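Local coordinates for protein AgaA (Rhizobium radiobacter, PDB 6HLX) that binds the opine agropinic acid as the periplasmic solute-binding protein of an ABC transporter, probably delivering it for import into the cell, at residues A96-E101 and G396-T402; A264-I270 and A341-L346. All coordinates share one frame; numbering follows the deposited sequence.

Contact 1. Residues A96-E101 and G396-T402; sequences ASFRNE and GDKLVRT. With G9Z (agropinic acid), chain E; SO4 (sulfate ion), chain U.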
ATOM      1  N   ALA A  96     -12.784  -3.221   7.049  1.00 20.35           N
ATOM      2  CA  ALA A  96     -11.352  -3.529   6.966  1.00 19.73           C
ATOM      3  C   ALA A  96     -10.942  -3.766   5.527  1.00 22.25           C
ATOM      4  O   ALA A  96     -11.534  -4.614   4.836  1.00 21.42           O
ATOM      5  CB  ALA A  96     -11.019  -4.750   7.808  1.00 20.27           C
ATOM      6  N   SER A  97      -9.912  -3.031   5.073  1.00 19.99           N
ATOM      7  CA  SER A  97      -9.440  -3.149   3.689  1.00 19.12           C
ATOM      8  C   SER A  97      -8.815  -4.507   3.351  1.00 21.75           C
ATOM      9  O   SER A  97      -8.819  -4.881   2.165  1.00 21.55           O
ATOM     10  CB  SER A  97      -8.443  -2.035   3.372  1.00 19.74           C
ATOM     11  OG  SER A  97      -9.036  -0.766   3.617  1.00 20.43           O
ATOM     12  N   PHE A  98      -8.214  -5.200   4.362  1.00 17.75           N
ATOM     13  CA  PHE A  98      -7.518  -6.462   4.125  1.00 18.57           C
ATOM     14  C   PHE A  98      -8.230  -7.644   4.729  1.00 20.15           C
ATOM     15  O   PHE A  98      -7.604  -8.675   5.006  1.00 21.06           O
ATOM     16  CB  PHE A  98      -6.053  -6.371   4.576  1.00 19.66           C
ATOM     17  CG  PHE A  98      -5.281  -5.369   3.745  1.00 19.47           C
ATOM     18  CD1 PHE A  98      -4.788  -5.719   2.485  1.00 21.44           C
ATOM     19  CD2 PHE A  98      -5.086  -4.066   4.201  1.00 19.84           C
ATOM     20  CE1 PHE A  98      -4.099  -4.787   1.700  1.00 21.27           C
ATOM     21  CE2 PHE A  98      -4.405  -3.127   3.413  1.00 21.21           C
ATOM     22  CZ  PHE A  98      -3.933  -3.490   2.158  1.00 19.56           C
ATOM     23  N   ARG A  99      -9.550  -7.521   4.887  1.00 19.29           N
ATOM     24  CA  ARG A  99     -10.347  -8.631   5.432  1.00 19.64           C
ATOM     25  C   ARG A  99     -10.137  -9.931   4.598  1.00 21.62           C
ATOM     26  O   ARG A  99     -10.013 -11.011   5.168  1.00 21.79           O
ATOM     27  CB  ARG A  99     -11.849  -8.257   5.431  1.00 21.07           C
ATOM     28  CG  ARG A  99     -12.765  -9.448   5.745  1.00 23.63           C
ATOM     29  CD  ARG A  99     -14.174  -9.028   6.080  1.00 23.39           C
ATOM     30  NE  ARG A  99     -14.818  -8.258   5.008  1.00 24.45           N
ATOM     31  CZ  ARG A  99     -15.561  -8.788   4.030  1.00 30.57           C
ATOM     32  NH1 ARG A  99     -15.730 -10.101   3.951  1.00 25.53           N
ATOM     33  NH2 ARG A  99     -16.146  -8.003   3.133  1.00 26.23           N
ATOM     34  N   ASN A 100     -10.100  -9.824   3.266  1.00 19.58           N
ATOM     35  CA  ASN A 100      -9.964 -11.035   2.432  1.00 20.81           C
ATOM     36  C   ASN A 100      -8.699 -11.832   2.779  1.00 25.37           C
ATOM     37  O   ASN A 100      -8.731 -13.072   2.839  1.00 24.66           O
ATOM     38  CB  ASN A 100      -9.922 -10.665   0.946  1.00 22.30           C
ATOM     39  CG  ASN A 100     -10.768 -11.556   0.068  1.00 24.96           C
ATOM     40  OD1 ASN A 100     -11.867 -11.972   0.448  1.00 23.52           O
ATOM     41  ND2 ASN A 100     -10.285 -11.852  -1.145  1.00 21.67           N
ATOM     42  N   GLU A 101      -7.594 -11.104   2.998  1.00 20.76           N
ATOM     43  CA  GLU A 101      -6.271 -11.702   3.233  1.00 21.74           C
ATOM     44  C   GLU A 101      -6.127 -12.291   4.623  1.00 25.69           C
ATOM     45  O   GLU A 101      -5.374 -13.251   4.805  1.00 25.75           O
ATOM     46  CB  GLU A 101      -5.166 -10.690   2.905  1.00 22.88           C
ATOM     47  CG  GLU A 101      -5.159 -10.273   1.430  1.00 23.38           C
ATOM     48  CD  GLU A 101      -6.267  -9.335   0.978  1.00 29.11           C
ATOM     49  OE1 GLU A 101      -6.590  -9.306  -0.231  1.00 23.38           O
ATOM     50  OE2 GLU A 101      -6.842  -8.649   1.849  1.00 24.88           O
ATOM     51  N   GLY A 396     -12.633 -14.783  -3.739  1.00 24.97           N
ATOM     52  CA  GLY A 396     -12.964 -14.784  -2.315  1.00 26.08           C
ATOM     53  C   GLY A 396     -14.229 -14.019  -1.968  1.00 30.75           C
ATOM     54  O   GLY A 396     -15.016 -13.662  -2.855  1.00 29.87           O
ATOM     55  N   ASP A 397     -14.442 -13.764  -0.666  1.00 28.42           N
ATOM     56  CA  ASP A 397     -15.671 -13.091  -0.213  1.00 29.32           C
ATOM     57  C   ASP A 397     -15.691 -11.602  -0.489  1.00 29.86           C
ATOM     58  O   ASP A 397     -16.756 -11.044  -0.747  1.00 30.93           O
ATOM     59  CB  ASP A 397     -15.927 -13.335   1.281  1.00 32.72           C
ATOM     60  CG  ASP A 397     -17.349 -12.976   1.690  1.00 50.17           C
ATOM     61  OD1 ASP A 397     -18.270 -13.780   1.403  1.00 50.95           O
ATOM     62  OD2 ASP A 397     -17.543 -11.881   2.283  1.00 55.61           O
ATOM     63  N   LYS A 398     -14.535 -10.949  -0.393  1.00 23.36           N
ATOM     64  CA  LYS A 398     -14.452  -9.491  -0.584  1.00 21.63           C
ATOM     65  C   LYS A 398     -13.918  -9.219  -1.994  1.00 24.28           C
ATOM     66  O   LYS A 398     -12.709  -9.324  -2.239  1.00 22.51           O
ATOM     67  CB  LYS A 398     -13.565  -8.882   0.522  1.00 21.91           C
ATOM     68  CG  LYS A 398     -13.646  -7.348   0.540  1.00 24.69           C
ATOM     69  CD  LYS A 398     -12.731  -6.717   1.590  1.00 24.20           C
ATOM     70  CE  LYS A 398     -12.668  -5.202   1.459  1.00 28.20           C
ATOM     71  NZ  LYS A 398     -13.957  -4.561   1.822  1.00 29.79           N
ATOM     72  N   LEU A 399     -14.842  -8.976  -2.931  1.00 23.51           N
ATOM     73  CA  LEU A 399     -14.492  -8.837  -4.357  1.00 22.66           C
ATOM     74  C   LEU A 399     -14.152  -7.427  -4.803  1.00 24.91           C
ATOM     75  O   LEU A 399     -13.767  -7.238  -5.954  1.00 24.48           O
ATOM     76  CB  LEU A 399     -15.603  -9.428  -5.250  1.00 22.37           C
ATOM     77  CG  LEU A 399     -15.732 -10.964  -5.193  1.00 26.62           C
ATOM     78  CD1 LEU A 399     -16.992 -11.452  -5.947  1.00 27.04           C
ATOM     79  CD2 LEU A 399     -14.462 -11.642  -5.744  1.00 28.50           C
ATOM     80  N   VAL A 400     -14.275  -6.448  -3.908  1.00 21.49           N
ATOM     81  CA  VAL A 400     -13.919  -5.053  -4.203  1.00 19.79           C
ATOM     82  C   VAL A 400     -12.866  -4.679  -3.172  1.00 22.34           C
ATOM     83  O   VAL A 400     -13.167  -4.578  -1.994  1.00 22.15           O
ATOM     84  CB  VAL A 400     -15.132  -4.088  -4.200  1.00 24.02           C
ATOM     85  CG1 VAL A 400     -14.673  -2.642  -4.405  1.00 24.07           C
ATOM     86  CG2 VAL A 400     -16.147  -4.497  -5.281  1.00 24.75           C
ATOM     87  N   ARG A 401     -11.626  -4.555  -3.615  1.00 19.79           N
ATOM     88  CA  ARG A 401     -10.499  -4.270  -2.721  1.00 18.97           C
ATOM     89  C   ARG A 401      -9.700  -3.071  -3.221  1.00 23.48           C
ATOM     90  O   ARG A 401      -9.861  -2.651  -4.367  1.00 22.42           O
ATOM     91  CB  ARG A 401      -9.596  -5.517  -2.570  1.00 19.27           C
ATOM     92  CG  ARG A 401     -10.376  -6.773  -2.143  1.00 22.65           C
ATOM     93  CD  ARG A 401      -9.498  -7.983  -1.842  1.00 21.36           C
ATOM     94  NE  ARG A 401      -8.716  -8.442  -2.990  1.00 22.01           N
ATOM     95  CZ  ARG A 401      -9.089  -9.420  -3.817  1.00 24.94           C
ATOM     96  NH1 ARG A 401      -8.277  -9.821  -4.786  1.00 19.91           N
ATOM     97  NH2 ARG A 401     -10.283  -9.996  -3.685  1.00 20.22           N
ATOM     98  N   THR A 402      -8.774  -2.565  -2.392  1.00 19.49           N
ATOM     99  CA  THR A 402      -7.989  -1.399  -2.806  1.00 19.06           C
ATOM    100  C   THR A 402      -7.087  -1.659  -4.033  1.00 20.23           C
ATOM    101  O   THR A 402      -6.836  -0.720  -4.778  1.00 20.47           O
ATOM    102  CB  THR A 402      -7.099  -0.904  -1.626  1.00 23.76           C
ATOM    103  OG1 THR A 402      -6.254  -1.989  -1.193  1.00 21.84           O
ATOM    104  CG2 THR A 402      -7.924  -0.329  -0.460  1.00 22.73           C
TER
HETATM  105  OAM G9Z E 604      -1.885   6.913  -1.244  1.00 19.83           O
HETATM  106  CAB G9Z E 604      -1.616   7.162  -2.428  1.00 20.73           C
HETATM  107  CAC G9Z E 604      -1.609   8.472  -2.949  1.00 21.35           C
HETATM  108  CB  G9Z E 604      -1.205   8.336  -4.449  1.00 20.86           C
HETATM  109  CA  G9Z E 604      -1.181   6.841  -4.719  1.00 19.50           C
HETATM  110  C   G9Z E 604       0.051   6.447  -5.332  1.00 21.29           C
HETATM  111  O   G9Z E 604       1.046   6.206  -4.595  1.00 20.70           O
HETATM  112  N   G9Z E 604      -1.428   6.224  -3.375  1.00 18.24           N
HETATM  113  CAG G9Z E 604      -1.358   4.738  -3.097  1.00 18.29           C
HETATM  114  CAH G9Z E 604      -2.654   4.054  -3.532  1.00 20.27           C
HETATM  115  OAP G9Z E 604      -2.750   4.213  -4.947  1.00 20.84           O
HETATM  116  CAI G9Z E 604      -2.686   2.565  -3.175  1.00 20.24           C
HETATM  117  OAQ G9Z E 604      -2.169   2.391  -1.831  1.00 19.16           O
HETATM  118  CAJ G9Z E 604      -4.146   1.999  -3.185  1.00 19.85           C
HETATM  119  OAR G9Z E 604      -4.122   0.602  -2.838  1.00 20.34           O
HETATM  120  CAK G9Z E 604      -4.960   2.216  -4.484  1.00 19.14           C
HETATM  121  OAT G9Z E 604      -6.345   1.904  -4.240  1.00 20.09           O
HETATM  122  CAL G9Z E 604      -4.400   1.424  -5.675  1.00 19.08           C
HETATM  123  OAS G9Z E 604      -5.117   1.773  -6.879  1.00 20.39           O
HETATM  124  OXT G9Z E 604       0.092   6.394  -6.591  1.00 20.87           O
HETATM  125  S   SO4 U 620     -17.754  -7.019  -1.948  1.00 40.77           S
HETATM  126  O1  SO4 U 620     -18.625  -6.029  -2.645  1.00 46.99           O
HETATM  127  O2  SO4 U 620     -16.434  -6.438  -1.724  1.00 33.15           O
HETATM  128  O3  SO4 U 620     -18.353  -7.335  -0.647  1.00 45.35           O
HETATM  129  O4  SO4 U 620     -17.690  -8.227  -2.763  1.00 41.70           O
HETATM  130  O   HOH W   1     -14.165  -5.511   4.841  1.00 25.53           O
HETATM  131  O   HOH W   2      -6.959  -4.539  -0.318  1.00 22.54           O
HETATM  132  O   HOH W   3      -9.794  -3.235   0.280  1.00 24.80           O
HETATM  133  O   HOH W   4     -17.773  -9.186   1.209  1.00 32.61           O

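Contact 2. Residues A264-I270 and A341-L346; sequences AVDRSAI and AIQSEL. With ZN (zinc ion), chain O.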
ATOM      1  N   ALA A 264      -2.173  -1.106 -26.560  1.00 28.82           N
ATOM      2  CA  ALA A 264      -2.402   0.242 -27.088  1.00 30.19           C
ATOM      3  C   ALA A 264      -1.672   1.361 -26.374  1.00 34.02           C
ATOM      4  O   ALA A 264      -1.495   2.436 -26.953  1.00 34.36           O
ATOM      5  CB  ALA A 264      -3.893   0.556 -27.098  1.00 31.21           C
ATOM      6  N   VAL A 265      -1.331   1.168 -25.099  1.00 28.60           N
ATOM      7  CA  VAL A 265      -0.728   2.263 -24.344  1.00 28.47           C
ATOM      8  C   VAL A 265       0.783   2.270 -24.468  1.00 33.12           C
ATOM      9  O   VAL A 265       1.435   1.356 -23.977  1.00 35.38           O
ATOM     10  CB  VAL A 265      -1.206   2.293 -22.869  1.00 31.04           C
ATOM     11  CG1 VAL A 265      -0.576   3.470 -22.112  1.00 31.03           C
ATOM     12  CG2 VAL A 265      -2.727   2.367 -22.781  1.00 30.76           C
ATOM     13  N   ASP A 266       1.343   3.321 -25.105  1.00 28.81           N
ATOM     14  CA  ASP A 266       2.780   3.449 -25.205  1.00 27.25           C
ATOM     15  C   ASP A 266       3.326   3.794 -23.811  1.00 30.57           C
ATOM     16  O   ASP A 266       2.927   4.796 -23.206  1.00 29.40           O
ATOM     17  CB  ASP A 266       3.207   4.527 -26.194  1.00 28.89           C
ATOM     18  CG  ASP A 266       4.680   4.394 -26.451  1.00 34.28           C
ATOM     19  OD1 ASP A 266       5.060   3.604 -27.361  1.00 34.44           O
ATOM     20  OD2 ASP A 266       5.466   5.025 -25.714  1.00 31.60           O
ATOM     21  N   ARG A 267       4.223   2.955 -23.310  1.00 26.22           N
ATOM     22  CA  ARG A 267       4.744   3.127 -21.952  1.00 25.22           C
ATOM     23  C   ARG A 267       5.703   4.304 -21.816  1.00 29.29           C
ATOM     24  O   ARG A 267       5.733   4.939 -20.750  1.00 29.50           O
ATOM     25  CB  ARG A 267       5.335   1.820 -21.452  1.00 27.55           C
ATOM     26  CG  ARG A 267       4.212   0.829 -21.192  1.00 32.16           C
ATOM     27  CD  ARG A 267       4.601  -0.550 -21.562  1.00 37.59           C
ATOM     28  NE  ARG A 267       3.568  -1.520 -21.192  1.00 35.89           N
ATOM     29  CZ  ARG A 267       2.622  -1.976 -22.006  1.00 49.50           C
ATOM     30  NH1 ARG A 267       2.499  -1.491 -23.233  1.00 36.40           N
ATOM     31  NH2 ARG A 267       1.761  -2.888 -21.582  1.00 46.00           N
ATOM     32  N   SER A 268       6.428   4.654 -22.897  1.00 26.36           N
ATOM     33  CA  SER A 268       7.300   5.833 -22.850  1.00 26.75           C
ATOM     34  C   SER A 268       6.484   7.113 -22.759  1.00 29.96           C
ATOM     35  O   SER A 268       6.978   8.082 -22.213  1.00 28.66           O
ATOM     36  CB  SER A 268       8.223   5.885 -24.064  1.00 30.35           C
ATOM     37  OG  SER A 268       9.069   4.749 -24.068  1.00 41.01           O
ATOM     38  N   ALA A 269       5.236   7.132 -23.297  1.00 28.64           N
ATOM     39  CA  ALA A 269       4.378   8.323 -23.208  1.00 28.30           C
ATOM     40  C   ALA A 269       4.068   8.600 -21.743  1.00 30.80           C
ATOM     41  O   ALA A 269       4.120   9.750 -21.323  1.00 29.73           O
ATOM     42  CB  ALA A 269       3.086   8.129 -23.996  1.00 29.54           C
ATOM     43  N   ILE A 270       3.814   7.546 -20.946  1.00 26.04           N
ATOM     44  CA  ILE A 270       3.561   7.731 -19.508  1.00 24.54           C
ATOM     45  C   ILE A 270       4.840   8.194 -18.789  1.00 27.60           C
ATOM     46  O   ILE A 270       4.807   9.194 -18.075  1.00 27.48           O
ATOM     47  CB  ILE A 270       2.941   6.468 -18.852  1.00 26.80           C
ATOM     48  CG1 ILE A 270       1.531   6.186 -19.443  1.00 27.48           C
ATOM     49  CG2 ILE A 270       2.880   6.648 -17.311  1.00 26.55           C
ATOM     50  CD1 ILE A 270       0.969   4.841 -19.075  1.00 26.30           C
ATOM     51  N   ALA A 341      -2.364  10.697 -20.496  1.00 25.09           N
ATOM     52  CA  ALA A 341      -1.651   9.873 -21.484  1.00 26.31           C
ATOM     53  C   ALA A 341      -2.498   8.665 -21.898  1.00 29.12           C
ATOM     54  O   ALA A 341      -2.620   8.392 -23.097  1.00 28.80           O
ATOM     55  CB  ALA A 341      -0.310   9.421 -20.922  1.00 26.74           C
ATOM     56  N   ILE A 342      -3.143   7.986 -20.920  1.00 23.89           N
ATOM     57  CA  ILE A 342      -4.007   6.830 -21.217  1.00 23.56           C
ATOM     58  C   ILE A 342      -5.174   7.248 -22.125  1.00 27.05           C
ATOM     59  O   ILE A 342      -5.472   6.560 -23.103  1.00 26.86           O
ATOM     60  CB  ILE A 342      -4.464   6.118 -19.911  1.00 25.70           C
ATOM     61  CG1 ILE A 342      -3.241   5.436 -19.244  1.00 24.84           C
ATOM     62  CG2 ILE A 342      -5.608   5.085 -20.184  1.00 27.17           C
ATOM     63  CD1 ILE A 342      -3.454   4.964 -17.817  1.00 26.32           C
ATOM     64  N   GLN A 343      -5.791   8.405 -21.821  1.00 23.63           N
ATOM     65  CA  GLN A 343      -6.905   8.950 -22.591  1.00 24.32           C
ATOM     66  C   GLN A 343      -6.497   9.168 -24.047  1.00 29.58           C
ATOM     67  O   GLN A 343      -7.233   8.762 -24.944  1.00 29.87           O
ATOM     68  CB  GLN A 343      -7.367  10.274 -21.961  1.00 25.25           C
ATOM     69  CG  GLN A 343      -8.498  10.963 -22.721  1.00 27.16           C
ATOM     70  CD  GLN A 343      -8.770  12.319 -22.142  1.00 33.70           C
ATOM     71  OE1 GLN A 343      -7.863  13.150 -21.986  1.00 30.86           O
ATOM     72  NE2 GLN A 343     -10.024  12.570 -21.817  1.00 30.13           N
ATOM     73  N   SER A 344      -5.339   9.814 -24.285  1.00 27.42           N
ATOM     74  CA  SER A 344      -4.895  10.084 -25.656  1.00 29.50           C
ATOM     75  C   SER A 344      -4.472   8.810 -26.386  1.00 34.10           C
ATOM     76  O   SER A 344      -4.792   8.653 -27.565  1.00 34.28           O
ATOM     77  CB  SER A 344      -3.817  11.161 -25.699  1.00 33.12           C
ATOM     78  OG  SER A 344      -2.741  10.840 -24.842  1.00 43.25           O
ATOM     79  N   GLU A 345      -3.824   7.869 -25.668  1.00 29.04           N
ATOM     80  CA  GLU A 345      -3.421   6.587 -26.266  1.00 29.18           C
ATOM     81  C   GLU A 345      -4.621   5.745 -26.692  1.00 32.17           C
ATOM     82  O   GLU A 345      -4.605   5.171 -27.780  1.00 33.34           O
ATOM     83  CB  GLU A 345      -2.533   5.773 -25.306  1.00 29.69           C
ATOM     84  CG  GLU A 345      -1.146   6.357 -25.073  1.00 33.30           C
ATOM     85  CD  GLU A 345      -0.294   6.392 -26.321  1.00 47.63           C
ATOM     86  OE1 GLU A 345      -0.189   7.475 -26.941  1.00 45.78           O
ATOM     87  OE2 GLU A 345       0.231   5.324 -26.706  1.00 36.46           O
ATOM     88  N   LEU A 346      -5.657   5.667 -25.847  1.00 27.49           N
ATOM     89  CA  LEU A 346      -6.826   4.834 -26.135  1.00 27.21           C
ATOM     90  C   LEU A 346      -7.754   5.423 -27.185  1.00 32.53           C
ATOM     91  O   LEU A 346      -8.438   4.659 -27.874  1.00 31.91           O
ATOM     92  CB  LEU A 346      -7.586   4.463 -24.864  1.00 25.92           C
ATOM     93  CG  LEU A 346      -6.808   3.598 -23.849  1.00 28.03           C
ATOM     94  CD1 LEU A 346      -7.726   3.159 -22.719  1.00 27.83           C
ATOM     95  CD2 LEU A 346      -6.138   2.361 -24.522  1.00 28.34           C
TER
HETATM   96 ZN    ZN O 614       6.952   3.439 -27.314  1.00 39.83          ZN
HETATM   97  O   HOH W   5      -2.645   3.799 -28.944  1.00 32.72           O
HETATM   98  O   HOH W   6       7.981   5.098 -27.310  1.00 35.39           O

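Contact 1. Residues A96-E101 and G396-T402
Asp397 opens the contact with a salt bridge: its OD2 takes a hydrogen bond from Arg99 NH1 at 3.0 Å, lying in the guanidinium plane, while the carboxylate itself is turned 68° from that plane and is met on its anti side. The next residue, Lys398, is held through its backbone, its N donating to Asn100 OD1 (3.0 Å) from above the plane of the amide carbonyl; Asn100 ND2 donates to Gly395 O. With CG anti to the backbone N (chi1 -169°), the lysine side chain passes beside the Arg99 guanidinium, CB over one face but offset toward its rim, and CE comes 3.6 Å from Ala96 O. One water joins Ala96 O, Arg99 NE and Lys398 NZ. Leu399 and Val400 hydrogen-bond through their N-H groups to a sulfate ion, probably from the crystallisation liquor, which a second water connects to Arg99 NH2. Arg401 folds back on its own loop, NH2 donating in plane to Lys398 O at 2.9 Å, with Tyr394 O and Asn391 O taking other N-H groups. Glu101 OE1 lies 3.6 Å from Arg401 NE but well out of the guanidinium plane, a pairing of charge alone. At Thr402, two waters bridge to Ser97 O, and the carbonyl O accepts from OAT of agropinic acid. Such chemistry implies that directional bonds, charge and water hold the ligand-binding loop to 96-101 more than apolar packing.

Contact 2. Residues A264-I270 and A341-L346
Glu345 OE2 accepts a hydrogen bond from the backbone N of Asp266 at 2.8 Å, the direct polar link between the two segments. The bond is fairly straight (158°) and reaches the carboxylate on its anti side, 28° out of plane. The same oxygen lies 3.1 Å from Asp266 CB, so the carboxylate sits close against Asp266 where one helix has ended and the next begins. A bend at chi2 (-64°) turns the carboxylate of Glu345 toward that junction, and its other oxygen, OE1, forms a salt bridge with Lys348. Beside this polar pair, Val265 CG2 packs at 3.8 Å against Leu346 CD2, which Ala264 CB also touches. Farther along, Ile270 CG1 rests on Ala341 CB (4.0 Å), and its CD1 approaches Ile342 CG1.

The arrangement packs the connection between helices 255-264 and 267-274 against helix 333-347, in the part of this periplasmic binding protein built on the mixed sheet that includes strands 351-356 and 446-451. Phe449 and Met450 of that sheet back Ile270, while Ile351 and Val353 back Leu346.

Asp266 is the N-cap of helix 267-274: OD2 accepts from Ala269 N at 3.2 Å through its anti lone pair, and more weakly from Ser268 N. Its OD1 binds a zinc ion at 1.9 Å, and a water on the metal donates to OD2. A separate water spans Ala264 O and Glu345 O. Beyond these, His304 touches both Asp266 and Glu345.

In the fold
The chemistry of the two contacts differs with their place in the fold. The centre of contact 1 lies about 14 Å from the centre of the chain, where a short helical turn meets an irregular loop, and the contact is partly buried; that of contact 2 lies about 24 Å out, yet contact 2 is the more thoroughly buried, with strands 351-356 and 446-451 touching its side chains. They share no helix or strand. Contact 1 is dominated by charge, amide and water, and touches agropinic acid directly through its last residue. In contact 2 aliphatic side chains pack around a buried glutamate that takes a backbone N-H, while the zinc-bound aspartate leads away from the joint; its Ile270 side chain stays about 11 Å from the ligand.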